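3-oxoacyl-[acyl-carrier-protein] synthase (Arabidopsis thaliana, PDB 2IX4) catalyses the condensation steps of mitochondrial fatty acid synthesis, extending acyl chains by two carbons taken from malonyl-ACP. Local coordinates at residues 115-127 against 174-186. Numbering follows the deposited sequence.
Sequences RTGVSIGGGIGSI and AAVTACATGAHSI. With 6NA (hexanoic acid), chain C.
Thr181 and Ser185, one turn apart on the helix that starts at 181, face the bare backbone of Gly121 in strand 116-122; the strand and this first part of the helix run nearly antiparallel, their axes 7.4 Å apart. A chi1 of -71° sends the Thr181 methyl to the strand, CG2 lying 3.5 Å from Gly121 C, and OG1 back to its own chain. There OG1 accepts Thr177 N-H and donates to Ala178 O at 2.6 Å, tilted 25° from the carbonyl plane; Thr181 N reaches the same oxygen from the same face, so both bonds hold the turn before the helix. Ser185 OG, beside its own backbone N, comes within 3.3 Å of Gly121 N and weakly accepts Ala175 N-H. Ser119 leans alongside Ser185, OG 3.2 Å from Ser185 O, but its stronger partner is His173 ND1. The methyl of Ala174 covers Gly121 CA from the preceding loop. Farther along, both Val176 methyls straddle Gly122 O, a buried carbonyl without a polar partner, with CG1 at 3.2 Å. A water bridges Gly123 O and, weakly, Ala178 N. Past the turn, the hexanoyl group is held as a thioester on Cys179 SG; its oxygen takes N-H bonds from Cys179, weakly, and from Phe419, as in an oxyanion hole. The acyl tail runs back over Gly123, C6 lying 3.6 Å from its CA, and along Ile124 CG1. Helix against glycine-rich strand thus frames the acyl pocket and nucleophilic elbow of the thiolase-fold ketosynthases, with Cys179, probably the catalytic nucleophile, in the short 3-10 turn just before the helix.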
loop_
_atom_site.group_PDB
_atom_site.type_symbol
_atom_site.label_atom_id
_atom_site.label_comp_id
_atom_site.label_asym_id
_atom_site.label_seq_id
_atom_site.Cartn_x
_atom_site.Cartn_y
_atom_site.Cartn_z
ATOM N N ARG A 115 16.928 -4.834 -13.787
ATOM C CA ARG A 115 16.043 -6.004 -13.750
ATOM C C ARG A 115 15.698 -6.459 -12.328
ATOM O O ARG A 115 15.015 -7.468 -12.142
ATOM C CB ARG A 115 16.631 -7.162 -14.571
ATOM C CG ARG A 115 16.590 -6.946 -16.088
ATOM C CD ARG A 115 15.156 -6.758 -16.602
ATOM N NE ARG A 115 14.388 -8.002 -16.601
ATOM C CZ ARG A 115 13.079 -8.086 -16.826
ATOM N NH1 ARG A 115 12.365 -6.994 -17.062
ATOM N NH2 ARG A 115 12.476 -9.267 -16.810
ATOM N N THR A 116 16.166 -5.701 -11.336
ATOM C CA THR A 116 15.879 -5.973 -9.926
ATOM C C THR A 116 14.956 -4.908 -9.341
ATOM O O THR A 116 15.264 -3.720 -9.383
ATOM C CB THR A 116 17.176 -6.027 -9.088
ATOM O OG1 THR A 116 18.103 -6.932 -9.701
ATOM C CG2 THR A 116 16.885 -6.484 -7.652
ATOM N N GLY A 117 13.827 -5.341 -8.790
ATOM C CA GLY A 117 12.891 -4.427 -8.145
ATOM C C GLY A 117 12.746 -4.661 -6.650
ATOM O O GLY A 117 13.387 -5.548 -6.072
ATOM N N VAL A 118 11.896 -3.854 -6.021
ATOM C CA VAL A 118 11.665 -3.927 -4.579
ATOM C C VAL A 118 10.173 -3.784 -4.297
ATOM O O VAL A 118 9.515 -2.902 -4.853
ATOM C CB VAL A 118 12.449 -2.827 -3.816
ATOM C CG1 VAL A 118 12.359 -3.041 -2.308
ATOM C CG2 VAL A 118 13.918 -2.797 -4.247
ATOM N N SER A 119 9.650 -4.665 -3.443
ATOM C CA SER A 119 8.259 -4.603 -2.985
ATOM C C SER A 119 8.175 -4.926 -1.490
ATOM O O SER A 119 7.894 -6.063 -1.099
ATOM C CB SER A 119 7.368 -5.545 -3.796
ATOM O OG SER A 119 5.996 -5.357 -3.464
ATOM N N ILE A 120 8.434 -3.918 -0.663
ATOM C CA ILE A 120 8.394 -4.068 0.790
ATOM C C ILE A 120 7.404 -3.058 1.350
ATOM O O ILE A 120 7.655 -1.851 1.325
ATOM C CB ILE A 120 9.793 -3.862 1.435
ATOM C CG1 ILE A 120 10.815 -4.841 0.848
ATOM C CG2 ILE A 120 9.718 -4.008 2.967
ATOM C CD1 ILE A 120 12.263 -4.497 1.168
ATOM N N GLY A 121 6.272 -3.550 1.839
ATOM C CA GLY A 121 5.237 -2.680 2.370
ATOM C C GLY A 121 5.266 -2.559 3.881
ATOM O O GLY A 121 5.790 -3.425 4.578
ATOM N N GLY A 122 4.712 -1.459 4.375
ATOM C CA GLY A 122 4.435 -1.292 5.795
ATOM C C GLY A 122 2.943 -1.084 5.962
ATOM O O GLY A 122 2.286 -0.554 5.067
ATOM N N GLY A 123 2.406 -1.499 7.102
ATOM C CA GLY A 123 0.969 -1.425 7.336
ATOM C C GLY A 123 0.461 -0.056 7.747
ATOM O O GLY A 123 -0.547 0.417 7.216
ATOM N N ILE A 124 1.148 0.575 8.699
ATOM C CA ILE A 124 0.706 1.865 9.249
ATOM C C ILE A 124 1.757 2.972 9.120
ATOM O O ILE A 124 1.411 4.149 9.018
ATOM C CB ILE A 124 0.254 1.765 10.734
ATOM C CG1 ILE A 124 -0.442 0.429 11.016
ATOM C CG2 ILE A 124 -0.689 2.919 11.074
ATOM C CD1 ILE A 124 -0.657 0.129 12.502
ATOM N N GLY A 125 3.033 2.600 9.131
ATOM C CA GLY A 125 4.110 3.577 8.974
ATOM C C GLY A 125 4.708 4.006 10.296
ATOM O O GLY A 125 5.245 3.182 11.037
ATOM N N SER A 126 4.613 5.299 10.595
ATOM C CA SER A 126 5.210 5.842 11.812
ATOM C C SER A 126 4.253 6.772 12.559
ATOM O O SER A 126 4.321 7.996 12.420
ATOM C CB SER A 126 6.531 6.545 11.489
ATOM O OG SER A 126 7.250 6.836 12.675
ATOM N N ILE A 127 3.365 6.174 13.351
ATOM C CA ILE A 127 2.406 6.924 14.165
ATOM C C ILE A 127 3.094 7.844 15.179
ATOM O O ILE A 127 2.632 8.960 15.413
ATOM C CB ILE A 127 1.383 5.989 14.878
ATOM C CG1 ILE A 127 0.522 5.250 13.844
ATOM C CG2 ILE A 127 0.495 6.781 15.840
ATOM C CD1 ILE A 127 -0.631 4.432 14.431
ATOM N N ALA A 174 4.850 -1.260 -3.389
ATOM C CA ALA A 174 4.446 -1.682 -2.062
ATOM C C ALA A 174 2.975 -2.022 -2.108
ATOM O O ALA A 174 2.172 -1.254 -2.639
ATOM C CB ALA A 174 4.717 -0.594 -1.031
ATOM N N ALA A 175 2.634 -3.195 -1.589
ATOM C CA ALA A 175 1.245 -3.543 -1.343
ATOM C C ALA A 175 0.992 -3.275 0.130
ATOM O O ALA A 175 1.805 -3.643 0.974
ATOM C CB ALA A 175 0.989 -4.995 -1.678
ATOM N N VAL A 176 -0.112 -2.604 0.436
ATOM C CA VAL A 176 -0.461 -2.334 1.827
ATOM C C VAL A 176 -1.883 -2.799 2.075
ATOM O O VAL A 176 -2.836 -2.245 1.529
ATOM C CB VAL A 176 -0.274 -0.846 2.215
ATOM C CG1 VAL A 176 -0.634 -0.633 3.674
ATOM C CG2 VAL A 176 1.167 -0.409 1.971
ATOM N N THR A 177 -2.001 -3.842 2.890
ATOM C CA THR A 177 -3.256 -4.556 3.091
ATOM C C THR A 177 -3.398 -4.941 4.562
ATOM O O THR A 177 -3.770 -6.074 4.884
ATOM C CB THR A 177 -3.317 -5.828 2.214
ATOM O OG1 THR A 177 -2.087 -6.550 2.344
ATOM C CG2 THR A 177 -3.524 -5.477 0.744
ATOM N N ALA A 178 -3.098 -3.988 5.444
ATOM C CA ALA A 178 -3.127 -4.196 6.897
ATOM C C ALA A 178 -2.221 -5.350 7.331
ATOM O O ALA A 178 -1.027 -5.351 7.024
ATOM C CB ALA A 178 -4.572 -4.379 7.403
ATOM N N CYS A 179 -2.779 -6.340 8.022
ATOM C CA CYS A 179 -1.968 -7.444 8.538
ATOM C C CYS A 179 -1.626 -8.519 7.494
ATOM O O CYS A 179 -0.937 -9.492 7.805
ATOM C CB CYS A 179 -2.603 -8.040 9.795
ATOM S SG CYS A 179 -2.751 -6.819 11.142
ATOM N N ALA A 180 -2.089 -8.324 6.259
ATOM C CA ALA A 180 -1.688 -9.172 5.135
ATOM C C ALA A 180 -0.614 -8.507 4.264
ATOM O O ALA A 180 -0.197 -9.068 3.249
ATOM C CB ALA A 180 -2.898 -9.546 4.296
ATOM N N THR A 181 -0.168 -7.321 4.684
ATOM C CA THR A 181 0.742 -6.470 3.915
ATOM C C THR A 181 1.976 -7.216 3.397
ATOM O O THR A 181 2.288 -7.151 2.207
ATOM C CB THR A 181 1.153 -5.219 4.735
ATOM O OG1 THR A 181 0.030 -4.336 4.849
ATOM C CG2 THR A 181 2.310 -4.470 4.082
ATOM N N GLY A 182 2.658 -7.931 4.291
ATOM C CA GLY A 182 3.865 -8.680 3.929
ATOM C C GLY A 182 3.607 -9.807 2.946
ATOM O O GLY A 182 4.479 -10.157 2.152
ATOM N N ALA A 183 2.402 -10.371 2.989
ATOM C CA ALA A 183 2.039 -11.471 2.101
ATOM C C ALA A 183 1.743 -10.969 0.689
ATOM O O ALA A 183 2.303 -11.484 -0.284
ATOM C CB ALA A 183 0.856 -12.253 2.663
ATOM N N HIS A 184 0.878 -9.959 0.585
ATOM C CA HIS A 184 0.561 -9.334 -0.700
ATOM C C HIS A 184 1.784 -8.714 -1.374
ATOM O O HIS A 184 1.900 -8.757 -2.595
ATOM C CB HIS A 184 -0.534 -8.278 -0.544
ATOM C CG HIS A 184 -1.890 -8.845 -0.262
ATOM N ND1 HIS A 184 -2.731 -9.298 -1.255
ATOM C CD2 HIS A 184 -2.558 -9.018 0.902
ATOM C CE1 HIS A 184 -3.858 -9.728 -0.714
ATOM N NE2 HIS A 184 -3.781 -9.565 0.593
ATOM N N SER A 185 2.694 -8.139 -0.586
ATOM C CA SER A 185 3.908 -7.545 -1.145
ATOM C C SER A 185 4.761 -8.605 -1.841
ATOM O O SER A 185 5.265 -8.381 -2.946
ATOM C CB SER A 185 4.718 -6.818 -0.065
ATOM O OG SER A 185 4.142 -5.560 0.261
ATOM N N ILE A 186 4.908 -9.753 -1.187
ATOM C CA ILE A 186 5.628 -10.902 -1.739
ATOM C C ILE A 186 4.883 -11.467 -2.954
ATOM O O ILE A 186 5.488 -11.757 -3.988
ATOM C CB ILE A 186 5.843 -12.001 -0.657
ATOM C CG1 ILE A 186 6.967 -11.588 0.302
ATOM C CG2 ILE A 186 6.160 -13.361 -1.294
ATOM C CD1 ILE A 186 6.999 -12.359 1.618
HETATM C CA 6NA C . -4.580 -4.905 11.969
HETATM C C 6NA C . -4.254 -6.029 11.014
HETATM O O 6NA C . -5.049 -6.360 10.150
HETATM C CB 6NA C . -4.285 -3.572 11.292
HETATM C CG 6NA C . -2.812 -3.194 11.434
HETATM C CD 6NA C . -2.241 -2.718 10.109
HETATM C C6 6NA C . -0.807 -3.165 9.946
HETATM O O HOH W 1 -2.840 -0.957 6.069
#